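PDB 5TBU: purine nucleoside phosphorylase from Schistosoma mansoni, which catalyses the reversible phosphorolysis of purine nucleosides such as inosine and guanosine, releasing the free base and ribose 1-phosphate. Local coordinates for residues L114-A119 against M275-I280; G120-K125 against D217-S222; L242-S247 against L263-K268. One frame throughout, in Å; residues are numbered along the deposited sequence.

Contact 1 (L114-A119 against M275-I280); sequences LITNLA and MWFKEI. With HPA (hypoxanthine), chain B.
The methyl group of Thr116 sits over one face of the Phe277 ring, and the beta carbon of Leu114 meets the same ring at its edge. Thr116 CG2 lies 3.8 Å from the centroid of the Phe277 ring and 29° off its normal, a CH-pi contact in which the two side chains come from opposite directions; the nearest ring atom is Phe277 CZ, 3.4 Å from Thr116 CG2. At the rim, Leu114 CB is 3.7 Å from Phe277 CE2, close to the ring plane. A looser apolar touch one helical turn on, Leu114 CD1 to Ile280 CG2 at 4.3 Å, adds to the interface, which has no hydrogen bond across it. Within the helix, Ile280 CD1 lies above the outer part of a face of Phe277 and likewise of Trp276. The Thr116 methyl is turned to the ring because CG2 stands anti to the carbonyl carbon; OG1, placed between the backbone N and the carbonyl (chi1 62°), is left to bond the backbone N of Gly34. The polar and apolar branches of one threonine thus serve different neighbours. Strand 112-121 and helix 259-283 run nearly antiparallel here, their local axes 11.0 Å apart at 169°, and Phe277 bridges that separation. The strand lies between parallel strands 29-32 and 236-246, and Phe277 also rests on Val240 of the latter. Helix 170-182 packs beside helix 259-283 against Trp276 and Ile280, placing the contact in an alpha/beta layer of the phosphorylase fold.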
ATOM      1  N   LEU A 114     -18.272  19.971  -1.856  1.00 17.09           N
ATOM      2  CA  LEU A 114     -18.811  19.308  -3.037  1.00 15.90           C
ATOM      3  C   LEU A 114     -17.664  18.938  -3.966  1.00 16.65           C
ATOM      4  O   LEU A 114     -16.846  19.796  -4.317  1.00 16.76           O
ATOM      5  CB  LEU A 114     -19.813  20.211  -3.764  1.00 15.72           C
ATOM      6  CG  LEU A 114     -20.921  20.849  -2.920  1.00 17.12           C
ATOM      7  CD1 LEU A 114     -21.754  21.816  -3.753  1.00 16.66           C
ATOM      8  CD2 LEU A 114     -21.805  19.783  -2.288  1.00 15.52           C
ATOM      9  N   ILE A 115     -17.604  17.667  -4.368  1.00 15.31           N
ATOM     10  CA  ILE A 115     -16.477  17.137  -5.130  1.00 13.68           C
ATOM     11  C   ILE A 115     -16.992  16.390  -6.354  1.00 16.88           C
ATOM     12  O   ILE A 115     -17.976  15.646  -6.274  1.00 19.21           O
ATOM     13  CB  ILE A 115     -15.597  16.206  -4.265  1.00 16.43           C
ATOM     14  CG1 ILE A 115     -15.221  16.888  -2.947  1.00 19.64           C
ATOM     15  CG2 ILE A 115     -14.339  15.810  -5.018  1.00 15.05           C
ATOM     16  CD1 ILE A 115     -14.429  16.005  -2.003  1.00 19.27           C
ATOM     17  N   THR A 116     -16.324  16.597  -7.492  1.00 14.35           N
ATOM     18  CA  THR A 116     -16.555  15.830  -8.708  1.00 16.17           C
ATOM     19  C   THR A 116     -15.235  15.246  -9.190  1.00 16.72           C
ATOM     20  O   THR A 116     -14.162  15.784  -8.904  1.00 18.03           O
ATOM     21  CB  THR A 116     -17.172  16.685  -9.832  1.00 18.74           C
ATOM     22  OG1 THR A 116     -16.273  17.744 -10.187  1.00 20.37           O
ATOM     23  CG2 THR A 116     -18.496  17.278  -9.393  1.00 17.67           C
ATOM     24  N   ASN A 117     -15.318  14.141  -9.928  1.00 15.73           N
ATOM     25  CA  ASN A 117     -14.119  13.520 -10.475  1.00 18.26           C
ATOM     26  C   ASN A 117     -14.493  12.677 -11.685  1.00 18.04           C
ATOM     27  O   ASN A 117     -15.665  12.378 -11.926  1.00 16.95           O
ATOM     28  CB  ASN A 117     -13.393  12.669  -9.423  1.00 18.97           C
ATOM     29  CG  ASN A 117     -14.264  11.558  -8.858  1.00 25.13           C
ATOM     30  OD1 ASN A 117     -14.763  11.656  -7.736  1.00 32.59           O
ATOM     31  ND2 ASN A 117     -14.445  10.492  -9.629  1.00 24.37           N
ATOM     32  N   LEU A 118     -13.468  12.303 -12.448  1.00 17.50           N
ATOM     33  CA  LEU A 118     -13.583  11.328 -13.523  1.00 17.31           C
ATOM     34  C   LEU A 118     -13.106   9.974 -13.013  1.00 18.72           C
ATOM     35  O   LEU A 118     -12.168   9.899 -12.213  1.00 18.23           O
ATOM     36  CB  LEU A 118     -12.756  11.747 -14.743  1.00 23.02           C
ATOM     37  CG  LEU A 118     -13.263  12.837 -15.698  1.00 27.56           C
ATOM     38  CD1 LEU A 118     -14.637  12.476 -16.237  1.00 27.90           C
ATOM     39  CD2 LEU A 118     -13.274  14.218 -15.056  1.00 27.79           C
ATOM     40  N   ALA A 119     -13.751   8.905 -13.475  1.00 18.82           N
ATOM     41  CA  ALA A 119     -13.412   7.573 -12.994  1.00 18.60           C
ATOM     42  C   ALA A 119     -13.906   6.533 -13.990  1.00 14.06           C
ATOM     43  O   ALA A 119     -14.604   6.846 -14.957  1.00 14.56           O
ATOM     44  CB  ALA A 119     -13.997   7.326 -11.601  1.00 13.31           C
ATOM     45  N   MET A 275     -24.733  22.904 -14.652  1.00 27.45           N
ATOM     46  CA  MET A 275     -26.093  23.253 -14.254  1.00 26.73           C
ATOM     47  C   MET A 275     -26.507  22.495 -13.001  1.00 27.00           C
ATOM     48  O   MET A 275     -27.176  23.049 -12.121  1.00 26.56           O
ATOM     49  CB  MET A 275     -27.059  22.963 -15.408  1.00 28.19           C
ATOM     50  CG  MET A 275     -28.538  23.188 -15.096  1.00 33.97           C
ATOM     51  SD  MET A 275     -29.372  21.797 -14.292  1.00 34.84           S
ATOM     52  CE  MET A 275     -29.377  20.579 -15.600  1.00 35.81           C
ATOM     53  N   TRP A 276     -26.119  21.222 -12.910  1.00 23.90           N
ATOM     54  CA  TRP A 276     -26.520  20.388 -11.781  1.00 21.71           C
ATOM     55  C   TRP A 276     -25.976  20.940 -10.470  1.00 25.04           C
ATOM     56  O   TRP A 276     -26.724  21.131  -9.502  1.00 27.15           O
ATOM     57  CB  TRP A 276     -26.031  18.958 -12.014  1.00 21.95           C
ATOM     58  CG  TRP A 276     -26.633  17.938 -11.107  1.00 19.78           C
ATOM     59  CD1 TRP A 276     -27.700  18.107 -10.275  1.00 17.66           C
ATOM     60  CD2 TRP A 276     -26.203  16.581 -10.942  1.00 18.51           C
ATOM     61  NE1 TRP A 276     -27.961  16.939  -9.600  1.00 20.24           N
ATOM     62  CE2 TRP A 276     -27.057  15.987  -9.992  1.00 19.78           C
ATOM     63  CE3 TRP A 276     -25.179  15.812 -11.505  1.00 19.00           C
ATOM     64  CZ2 TRP A 276     -26.917  14.658  -9.590  1.00 22.00           C
ATOM     65  CZ3 TRP A 276     -25.042  14.493 -11.105  1.00 21.71           C
ATOM     66  CH2 TRP A 276     -25.907  13.930 -10.156  1.00 22.72           C
ATOM     67  N   PHE A 277     -24.671  21.208 -10.420  1.00 21.68           N
ATOM     68  CA  PHE A 277     -24.062  21.639  -9.168  1.00 19.35           C
ATOM     69  C   PHE A 277     -24.398  23.086  -8.838  1.00 22.84           C
ATOM     70  O   PHE A 277     -24.403  23.460  -7.661  1.00 17.83           O
ATOM     71  CB  PHE A 277     -22.550  21.425  -9.221  1.00 18.29           C
ATOM     72  CG  PHE A 277     -22.116  20.106  -8.658  1.00 19.33           C
ATOM     73  CD1 PHE A 277     -22.587  18.923  -9.201  1.00 20.90           C
ATOM     74  CD2 PHE A 277     -21.258  20.046  -7.573  1.00 22.58           C
ATOM     75  CE1 PHE A 277     -22.205  17.704  -8.680  1.00 21.81           C
ATOM     76  CE2 PHE A 277     -20.869  18.831  -7.048  1.00 23.68           C
ATOM     77  CZ  PHE A 277     -21.348  17.658  -7.599  1.00 23.02           C
ATOM     78  N   LYS A 278     -24.684  23.909  -9.849  1.00 22.35           N
ATOM     79  CA  LYS A 278     -25.152  25.265  -9.578  1.00 24.76           C
ATOM     80  C   LYS A 278     -26.452  25.243  -8.784  1.00 24.88           C
ATOM     81  O   LYS A 278     -26.644  26.050  -7.866  1.00 26.62           O
ATOM     82  CB  LYS A 278     -25.337  26.033 -10.887  1.00 26.73           C
ATOM     83  CG  LYS A 278     -25.846  27.456 -10.710  1.00 29.36           C
ATOM     84  CD  LYS A 278     -25.967  28.171 -12.048  1.00 31.80           C
ATOM     85  CE  LYS A 278     -26.382  29.621 -11.864  1.00 35.34           C
ATOM     86  NZ  LYS A 278     -26.422  30.356 -13.158  1.00 37.01           N
ATOM     87  N   GLU A 279     -27.352  24.313  -9.114  1.00 23.55           N
ATOM     88  CA  GLU A 279     -28.618  24.212  -8.395  1.00 25.10           C
ATOM     89  C   GLU A 279     -28.434  23.556  -7.031  1.00 23.50           C
ATOM     90  O   GLU A 279     -29.117  23.924  -6.068  1.00 25.36           O
ATOM     91  CB  GLU A 279     -29.634  23.437  -9.235  1.00 27.14           C
ATOM     92  CG  GLU A 279     -31.007  23.283  -8.593  1.00 30.56           C
ATOM     93  CD  GLU A 279     -31.793  24.582  -8.538  1.00 33.69           C
ATOM     94  OE1 GLU A 279     -31.345  25.588  -9.129  1.00 33.36           O
ATOM     95  OE2 GLU A 279     -32.867  24.594  -7.901  1.00 37.59           O
ATOM     96  N   ILE A 280     -27.521  22.586  -6.929  1.00 22.65           N
ATOM     97  CA  ILE A 280     -27.232  21.963  -5.638  1.00 20.24           C
ATOM     98  C   ILE A 280     -26.741  23.010  -4.646  1.00 22.36           C
ATOM     99  O   ILE A 280     -27.177  23.050  -3.489  1.00 18.73           O
ATOM    100  CB  ILE A 280     -26.209  20.825  -5.805  1.00 19.25           C
ATOM    101  CG1 ILE A 280     -26.803  19.682  -6.632  1.00 19.63           C
ATOM    102  CG2 ILE A 280     -25.747  20.315  -4.446  1.00 17.87           C
ATOM    103  CD1 ILE A 280     -25.821  18.561  -6.912  1.00 17.09           C
TER
HETATM  104  N1  HPA B 301     -11.318   5.669 -16.872  1.00 17.17           N
HETATM  105  C2  HPA B 301     -11.307   6.984 -16.452  1.00 17.17           C
HETATM  106  N3  HPA B 301     -10.729   7.327 -15.246  1.00 14.37           N
HETATM  107  C4  HPA B 301     -10.167   6.373 -14.463  1.00 15.47           C
HETATM  108  C5  HPA B 301     -10.169   5.045 -14.870  1.00 17.05           C
HETATM  109  C6  HPA B 301     -10.749   4.693 -16.082  1.00 16.94           C
HETATM  110  O6  HPA B 301     -10.826   3.512 -16.417  1.00 17.20           O
HETATM  111  N7  HPA B 301      -9.551   4.326 -13.909  1.00 17.79           N
HETATM  112  C8  HPA B 301      -9.172   5.177 -12.929  1.00 16.60           C
HETATM  113  N9  HPA B 301      -9.549   6.430 -13.266  1.00 13.68           N

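Contact 2 (G120-K125 against D217-S222); sequences GGINRK and DVVGMS. With HPA (hypoxanthine), chain B.
The carboxamide of Asn123 and the carboxylate of Asp217 lie side by side and point the same way, their planes 37° apart. Asn123 ND2 gives a hydrogen bond of 3.0 Å to Asp217 OD1 that leaves nearly in the amide plane but reaches the acid from above the carboxylate plane, 45° out of it. The other carboxylate oxygen, OD2, accepts from the backbone N of Val193. On the amide's far end, Asn123 OD1 takes the backbone N of Lys125 at 2.9 Å, an Asx turn; both ends of the group are therefore bonded, which fixes its rotation. The backbone O of Asp217 is gripped twice: Ile122 N at 2.8 Å and Asn123 N at 3.1 Å approach this oxygen from the same face of its carbonyl plane. Just before this turn, Gly120 and Gly121 pair with Val219 and Val218 as antiparallel strands. Gly120 and Val219 form a hydrogen-bonded pair, Gly120 N to Val219 O at 3.0 Å and Val219 N to Gly120 O at 3.1 Å, while Gly121 and Val218 make the following non-hydrogen-bonded pair. On the face bearing Val219, its CG1 touches Ile122 CD1 at 3.9 Å, and both side chains pack on helix 205-213. Gly120, having no side chain, lets hypoxanthine lie directly against its backbone, base C5 3.5 Å from Gly120 N. Glu203 OE2 and Asn245 OD1 also hydrogen-bond the base. A glycine-bearing strand end joined to a short antiparallel strand here forms part of the purine-base pocket of a nucleoside phosphorylase.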
ATOM      1  N   GLY A 120     -13.525   5.283 -13.738  1.00 13.92           N
ATOM      2  CA  GLY A 120     -13.937   4.162 -14.558  1.00 17.88           C
ATOM      3  C   GLY A 120     -15.001   3.321 -13.874  1.00 17.00           C
ATOM      4  O   GLY A 120     -15.044   3.219 -12.650  1.00 15.67           O
ATOM      5  N   GLY A 121     -15.866   2.718 -14.686  1.00 15.59           N
ATOM      6  CA  GLY A 121     -16.954   1.909 -14.169  1.00 15.28           C
ATOM      7  C   GLY A 121     -16.563   0.445 -14.056  1.00 18.79           C
ATOM      8  O   GLY A 121     -15.959  -0.126 -14.964  1.00 17.45           O
ATOM      9  N   ILE A 122     -16.910  -0.155 -12.920  1.00 15.19           N
ATOM     10  CA  ILE A 122     -16.717  -1.579 -12.681  1.00 21.04           C
ATOM     11  C   ILE A 122     -18.045  -2.332 -12.721  1.00 21.58           C
ATOM     12  O   ILE A 122     -18.168  -3.355 -13.394  1.00 20.68           O
ATOM     13  CB  ILE A 122     -15.977  -1.825 -11.345  1.00 14.76           C
ATOM     14  CG1 ILE A 122     -14.635  -1.090 -11.328  1.00 14.19           C
ATOM     15  CG2 ILE A 122     -15.758  -3.312 -11.127  1.00 14.96           C
ATOM     16  CD1 ILE A 122     -13.659  -1.571 -12.388  1.00 16.33           C
ATOM     17  N   ASN A 123     -19.049  -1.837 -11.996  1.00 19.64           N
ATOM     18  CA  ASN A 123     -20.381  -2.430 -12.029  1.00 19.02           C
ATOM     19  C   ASN A 123     -20.915  -2.429 -13.457  1.00 19.46           C
ATOM     20  O   ASN A 123     -20.874  -1.406 -14.146  1.00 19.21           O
ATOM     21  CB  ASN A 123     -21.319  -1.649 -11.099  1.00 19.39           C
ATOM     22  CG  ASN A 123     -22.668  -2.333 -10.895  1.00 23.25           C
ATOM     23  OD1 ASN A 123     -23.289  -2.820 -11.840  1.00 26.23           O
ATOM     24  ND2 ASN A 123     -23.128  -2.358  -9.650  1.00 21.34           N
ATOM     25  N   ARG A 124     -21.417  -3.585 -13.900  1.00 21.71           N
ATOM     26  CA  ARG A 124     -21.848  -3.719 -15.288  1.00 20.70           C
ATOM     27  C   ARG A 124     -23.019  -2.805 -15.624  1.00 22.20           C
ATOM     28  O   ARG A 124     -23.313  -2.606 -16.808  1.00 22.23           O
ATOM     29  CB  ARG A 124     -22.216  -5.172 -15.590  1.00 23.84           C
ATOM     30  N   LYS A 125     -23.693  -2.249 -14.616  1.00 23.39           N
ATOM     31  CA  LYS A 125     -24.791  -1.321 -14.849  1.00 28.31           C
ATOM     32  C   LYS A 125     -24.319   0.089 -15.189  1.00 26.33           C
ATOM     33  O   LYS A 125     -25.147   0.927 -15.558  1.00 27.26           O
ATOM     34  CB  LYS A 125     -25.707  -1.272 -13.620  1.00 35.12           C
ATOM     35  CG  LYS A 125     -25.214  -0.348 -12.513  1.00 39.90           C
ATOM     36  CD  LYS A 125     -26.129  -0.385 -11.295  1.00 41.72           C
ATOM     37  CE  LYS A 125     -25.774   0.718 -10.304  1.00 41.55           C
ATOM     38  NZ  LYS A 125     -25.348   0.193  -8.976  1.00 42.75           N
ATOM     39  N   ASP A 217     -17.911  -0.562  -7.307  1.00 20.86           N
ATOM     40  CA  ASP A 217     -18.703  -0.130  -8.449  1.00 19.34           C
ATOM     41  C   ASP A 217     -17.926   0.827  -9.344  1.00 19.03           C
ATOM     42  O   ASP A 217     -18.063   0.782 -10.572  1.00 19.49           O
ATOM     43  CB  ASP A 217     -19.998   0.534  -7.971  1.00 20.03           C
ATOM     44  CG  ASP A 217     -20.854  -0.391  -7.119  1.00 21.86           C
ATOM     45  OD1 ASP A 217     -21.176  -1.508  -7.579  1.00 23.43           O
ATOM     46  OD2 ASP A 217     -21.198  -0.003  -5.981  1.00 18.44           O
ATOM     47  N   VAL A 218     -17.108   1.691  -8.743  1.00 17.10           N
ATOM     48  CA  VAL A 218     -16.339   2.707  -9.451  1.00 18.49           C
ATOM     49  C   VAL A 218     -14.909   2.681  -8.919  1.00 16.70           C
ATOM     50  O   VAL A 218     -14.669   2.335  -7.759  1.00 16.85           O
ATOM     51  CB  VAL A 218     -16.967   4.112  -9.276  1.00 23.30           C
ATOM     52  CG1 VAL A 218     -16.341   5.105 -10.228  1.00 23.42           C
ATOM     53  CG2 VAL A 218     -18.473   4.064  -9.479  1.00 27.77           C
ATOM     54  N   VAL A 219     -13.952   3.038  -9.777  1.00 17.34           N
ATOM     55  CA  VAL A 219     -12.548   3.136  -9.386  1.00 16.61           C
ATOM     56  C   VAL A 219     -11.967   4.420  -9.968  1.00 16.69           C
ATOM     57  O   VAL A 219     -12.196   4.738 -11.140  1.00 17.56           O
ATOM     58  CB  VAL A 219     -11.732   1.906  -9.840  1.00 14.42           C
ATOM     59  CG1 VAL A 219     -11.864   1.683 -11.343  1.00 15.20           C
ATOM     60  CG2 VAL A 219     -10.268   2.057  -9.441  1.00 11.69           C
ATOM     61  N   GLY A 220     -11.233   5.169  -9.144  1.00 16.46           N
ATOM     62  CA  GLY A 220     -10.616   6.410  -9.562  1.00 15.77           C
ATOM     63  C   GLY A 220      -9.356   6.664  -8.761  1.00 14.62           C
ATOM     64  O   GLY A 220      -8.986   5.876  -7.888  1.00 15.77           O
ATOM     65  N   MET A 221      -8.699   7.789  -9.053  1.00 13.59           N
ATOM     66  CA  MET A 221      -7.385   8.081  -8.491  1.00 13.90           C
ATOM     67  C   MET A 221      -7.375   9.308  -7.580  1.00 14.28           C
ATOM     68  O   MET A 221      -6.313   9.903  -7.373  1.00 12.96           O
ATOM     69  CB  MET A 221      -6.358   8.269  -9.613  1.00 14.35           C
ATOM     70  CG  MET A 221      -6.338   7.169 -10.665  1.00 14.86           C
ATOM     71  SD  MET A 221      -5.096   7.488 -11.941  1.00 14.20           S
ATOM     72  CE  MET A 221      -5.493   6.227 -13.153  1.00 13.58           C
ATOM     73  N   SER A 222      -8.518   9.694  -7.021  1.00 14.90           N
ATOM     74  CA  SER A 222      -8.570  10.924  -6.233  1.00 15.34           C
ATOM     75  C   SER A 222      -9.731  10.840  -5.244  1.00 16.26           C
ATOM     76  O   SER A 222     -10.215   9.749  -4.926  1.00 15.77           O
ATOM     77  CB  SER A 222      -8.686  12.143  -7.166  1.00 20.46           C
ATOM     78  OG  SER A 222      -9.904  12.115  -7.892  1.00 22.75           O
TER
HETATM   79  N1  HPA B 301     -11.318   5.669 -16.872  1.00 17.17           N
HETATM   80  C2  HPA B 301     -11.307   6.984 -16.452  1.00 17.17           C
HETATM   81  N3  HPA B 301     -10.729   7.327 -15.246  1.00 14.37           N
HETATM   82  C4  HPA B 301     -10.167   6.373 -14.463  1.00 15.47           C
HETATM   83  C5  HPA B 301     -10.169   5.045 -14.870  1.00 17.05           C
HETATM   84  C6  HPA B 301     -10.749   4.693 -16.082  1.00 16.94           C
HETATM   85  O6  HPA B 301     -10.826   3.512 -16.417  1.00 17.20           O
HETATM   86  N7  HPA B 301      -9.551   4.326 -13.909  1.00 17.79           N
HETATM   87  C8  HPA B 301      -9.172   5.177 -12.929  1.00 16.60           C
HETATM   88  N9  HPA B 301      -9.549   6.430 -13.266  1.00 13.68           N

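Contact 3 (L242-S247 against L263-K268); sequences LIANNS and LAVAEK. With HPA (hypoxanthine), chain B.
Val265 fits against the backbone of Ile243 and Ala244, and this is the close-packed part of the contact. Its two methyls divide the work: Val265 CG2 comes to 3.6 Å from Ala244 O, and Val265 CG1 to 3.8 Å from Ile243 O. Placing CG1 anti to the backbone N (chi1 175°) also sets it against the alpha carbon of Ala244, which lies 5.7 Å from that of Val265. The carbonyl of Ala244 accepts a hydrogen bond from Ser128 OG. Leu242 adds a second, looser touch, its CD2 lying 3.9 Å from Ala266 CA, while Leu242 and Ala266 both pack on Leu118 of the adjoining strand. No hydrogen bond crosses between strand and helix; their local axes, 8.2 Å apart at the closest, run at 138° to each other. On the outer side of the helix Ala264, Glu267 and Lys268 are exposed and take no part. Farther along the strand, Asn245 makes no contact with the helix segment and reaches hypoxanthine instead: its OD1 accepts from base N1 at 2.6 Å, and its ND2 gives a longer bond of 3.2 Å to base O6. Asp250 OD2 is a second partner of ND2, consistent with its fixing which way the amide faces. Glu203 also bonds the base; such an asparagine and glutamate pair is typical of the base site of trimeric purine nucleoside phosphorylases, though the asparagine more usually takes N7 and O6.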
ATOM      1  N   LEU A 242     -18.054  10.975 -12.583  1.00 12.66           N
ATOM      2  CA  LEU A 242     -18.480  10.862 -13.971  1.00 14.74           C
ATOM      3  C   LEU A 242     -17.775   9.666 -14.597  1.00 16.39           C
ATOM      4  O   LEU A 242     -16.540   9.617 -14.632  1.00 15.26           O
ATOM      5  CB  LEU A 242     -18.169  12.140 -14.745  1.00 15.92           C
ATOM      6  CG  LEU A 242     -18.389  12.079 -16.256  1.00 15.60           C
ATOM      7  CD1 LEU A 242     -19.816  11.667 -16.582  1.00 13.71           C
ATOM      8  CD2 LEU A 242     -18.061  13.420 -16.883  1.00 17.02           C
ATOM      9  N   ILE A 243     -18.555   8.706 -15.084  1.00 15.67           N
ATOM     10  CA  ILE A 243     -18.001   7.484 -15.658  1.00 16.34           C
ATOM     11  C   ILE A 243     -17.539   7.770 -17.082  1.00 13.45           C
ATOM     12  O   ILE A 243     -18.351   8.093 -17.956  1.00 15.31           O
ATOM     13  CB  ILE A 243     -19.028   6.344 -15.632  1.00 16.95           C
ATOM     14  CG1 ILE A 243     -19.581   6.153 -14.220  1.00 14.05           C
ATOM     15  CG2 ILE A 243     -18.397   5.054 -16.140  1.00 14.17           C
ATOM     16  CD1 ILE A 243     -18.522   5.842 -13.192  1.00 13.13           C
ATOM     17  N   ALA A 244     -16.234   7.649 -17.319  1.00 15.22           N
ATOM     18  CA  ALA A 244     -15.681   7.829 -18.654  1.00 17.13           C
ATOM     19  C   ALA A 244     -15.735   6.557 -19.488  1.00 16.01           C
ATOM     20  O   ALA A 244     -15.805   6.637 -20.720  1.00 14.40           O
ATOM     21  CB  ALA A 244     -14.233   8.321 -18.563  1.00 17.47           C
ATOM     22  N   ASN A 245     -15.721   5.392 -18.846  1.00 15.73           N
ATOM     23  CA  ASN A 245     -15.705   4.109 -19.534  1.00 16.70           C
ATOM     24  C   ASN A 245     -15.922   3.014 -18.505  1.00 17.14           C
ATOM     25  O   ASN A 245     -15.726   3.221 -17.304  1.00 16.72           O
ATOM     26  CB  ASN A 245     -14.386   3.885 -20.276  1.00 16.08           C
ATOM     27  CG  ASN A 245     -13.185   3.948 -19.350  1.00 21.49           C
ATOM     28  OD1 ASN A 245     -12.765   5.029 -18.938  1.00 21.60           O
ATOM     29  ND2 ASN A 245     -12.631   2.787 -19.012  1.00 22.81           N
ATOM     30  N   ASN A 246     -16.324   1.843 -18.991  1.00 15.62           N
ATOM     31  CA  ASN A 246     -16.454   0.648 -18.165  1.00 17.13           C
ATOM     32  C   ASN A 246     -15.280  -0.265 -18.496  1.00 18.57           C
ATOM     33  O   ASN A 246     -15.244  -0.867 -19.576  1.00 17.53           O
ATOM     34  CB  ASN A 246     -17.788  -0.051 -18.412  1.00 17.64           C
ATOM     35  CG  ASN A 246     -18.066  -1.145 -17.399  1.00 20.51           C
ATOM     36  OD1 ASN A 246     -17.418  -2.193 -17.405  1.00 17.93           O
ATOM     37  ND2 ASN A 246     -19.034  -0.907 -16.521  1.00 15.03           N
ATOM     38  N   SER A 247     -14.326  -0.369 -17.569  1.00 18.08           N
ATOM     39  CA  SER A 247     -13.124  -1.153 -17.834  0.83 16.33           C
ATOM     40  C   SER A 247     -13.400  -2.651 -17.873  1.00 17.84           C
ATOM     41  O   SER A 247     -12.584  -3.401 -18.418  1.00 20.14           O
ATOM     42  CB  SER A 247     -12.045  -0.839 -16.794  0.83 15.36           C
ATOM     43  OG  SER A 247     -12.534  -1.002 -15.476  0.83 15.07           O
ATOM     44  N   LEU A 263     -11.134  12.857 -21.304  1.00 15.33           N
ATOM     45  CA  LEU A 263     -11.457  14.278 -21.372  1.00 18.70           C
ATOM     46  C   LEU A 263     -12.583  14.555 -22.358  1.00 19.34           C
ATOM     47  O   LEU A 263     -13.352  15.503 -22.163  1.00 20.83           O
ATOM     48  CB  LEU A 263     -10.215  15.089 -21.743  1.00 20.50           C
ATOM     49  CG  LEU A 263      -9.103  15.153 -20.692  1.00 22.90           C
ATOM     50  CD1 LEU A 263      -7.930  15.985 -21.193  1.00 21.67           C
ATOM     51  CD2 LEU A 263      -9.633  15.705 -19.378  1.00 22.39           C
ATOM     52  N   ALA A 264     -12.701  13.748 -23.415  1.00 17.43           N
ATOM     53  CA  ALA A 264     -13.803  13.923 -24.356  1.00 18.61           C
ATOM     54  C   ALA A 264     -15.144  13.645 -23.689  1.00 23.57           C
ATOM     55  O   ALA A 264     -16.143  14.312 -23.985  1.00 19.19           O
ATOM     56  CB  ALA A 264     -13.610  13.018 -25.571  1.00 19.38           C
ATOM     57  N   VAL A 265     -15.188  12.662 -22.788  1.00 19.47           N
ATOM     58  CA  VAL A 265     -16.413  12.402 -22.038  1.00 20.44           C
ATOM     59  C   VAL A 265     -16.708  13.557 -21.088  1.00 18.06           C
ATOM     60  O   VAL A 265     -17.867  13.952 -20.910  1.00 18.46           O
ATOM     61  CB  VAL A 265     -16.307  11.060 -21.289  1.00 24.47           C
ATOM     62  CG1 VAL A 265     -17.532  10.839 -20.412  1.00 16.00           C
ATOM     63  CG2 VAL A 265     -16.144   9.916 -22.277  1.00 20.43           C
ATOM     64  N   ALA A 266     -15.667  14.124 -20.471  1.00 16.00           N
ATOM     65  CA  ALA A 266     -15.865  15.269 -19.587  1.00 20.93           C
ATOM     66  C   ALA A 266     -16.438  16.461 -20.347  1.00 22.82           C
ATOM     67  O   ALA A 266     -17.339  17.148 -19.852  1.00 21.71           O
ATOM     68  CB  ALA A 266     -14.549  15.643 -18.906  1.00 15.36           C
ATOM     69  N   GLU A 267     -15.931  16.717 -21.556  1.00 21.30           N
ATOM     70  CA  GLU A 267     -16.481  17.791 -22.378  1.00 23.71           C
ATOM     71  C   GLU A 267     -17.917  17.496 -22.793  1.00 24.20           C
ATOM     72  O   GLU A 267     -18.735  18.418 -22.895  1.00 22.27           O
ATOM     73  CB  GLU A 267     -15.599  18.014 -23.608  1.00 30.24           C
ATOM     74  CG  GLU A 267     -16.132  19.047 -24.590  1.00 40.20           C
ATOM     75  CD  GLU A 267     -16.270  20.432 -23.978  1.00 48.52           C
ATOM     76  OE1 GLU A 267     -15.499  20.758 -23.051  1.00 49.71           O
ATOM     77  OE2 GLU A 267     -17.153  21.194 -24.423  1.00 52.74           O
ATOM     78  N   LYS A 268     -18.244  16.223 -23.021  1.00 22.54           N
ATOM     79  CA  LYS A 268     -19.603  15.857 -23.408  1.00 24.89           C
ATOM     80  C   LYS A 268     -20.603  16.127 -22.288  1.00 23.47           C
ATOM     81  O   LYS A 268     -21.778  16.401 -22.558  1.00 22.53           O
ATOM     82  CB  LYS A 268     -19.636  14.383 -23.818  1.00 26.76           C
ATOM     83  CG  LYS A 268     -21.007  13.833 -24.174  1.00 32.07           C
ATOM     84  CD  LYS A 268     -20.929  12.347 -24.499  1.00 35.20           C
ATOM     85  CE  LYS A 268     -22.314  11.731 -24.640  1.00 40.04           C
ATOM     86  NZ  LYS A 268     -22.247  10.262 -24.893  1.00 39.65           N
TER
HETATM   87  N1  HPA B 301     -11.318   5.669 -16.872  1.00 17.17           N
HETATM   88  C2  HPA B 301     -11.307   6.984 -16.452  1.00 17.17           C
HETATM   89  N3  HPA B 301     -10.729   7.327 -15.246  1.00 14.37           N
HETATM   90  C4  HPA B 301     -10.167   6.373 -14.463  1.00 15.47           C
HETATM   91  C5  HPA B 301     -10.169   5.045 -14.870  1.00 17.05           C
HETATM   92  C6  HPA B 301     -10.749   4.693 -16.082  1.00 16.94           C
HETATM   93  O6  HPA B 301     -10.826   3.512 -16.417  1.00 17.20           O
HETATM   94  N7  HPA B 301      -9.551   4.326 -13.909  1.00 17.79           N
HETATM   95  C8  HPA B 301      -9.172   5.177 -12.929  1.00 16.60           C
HETATM   96  N9  HPA B 301      -9.549   6.430 -13.266  1.00 13.68           N

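In the fold
All three contacts gather on one mixed sheet. Contacts 1 and 2 use successive parts of strand 112-121, which is flanked by antiparallel strand 218-220 and parallel strand 236-246; contacts 1 and 3 share helix 259-283. Along the chain, contacts 2 and 3 follow one another within the span that contact 1 closes. The centres of contacts 1 and 2 lie about 17 Å apart, those of contacts 1 and 3 about 14 Å, and those of contacts 2 and 3 about 11 Å. Contact 1 is nearest the chain's centre, yet all three reach hypoxanthine, contact 1 through Ala119. The strand packed on helix 259-283 in the core thus runs out into the base site, where residues of the neighbouring strands also touch the base.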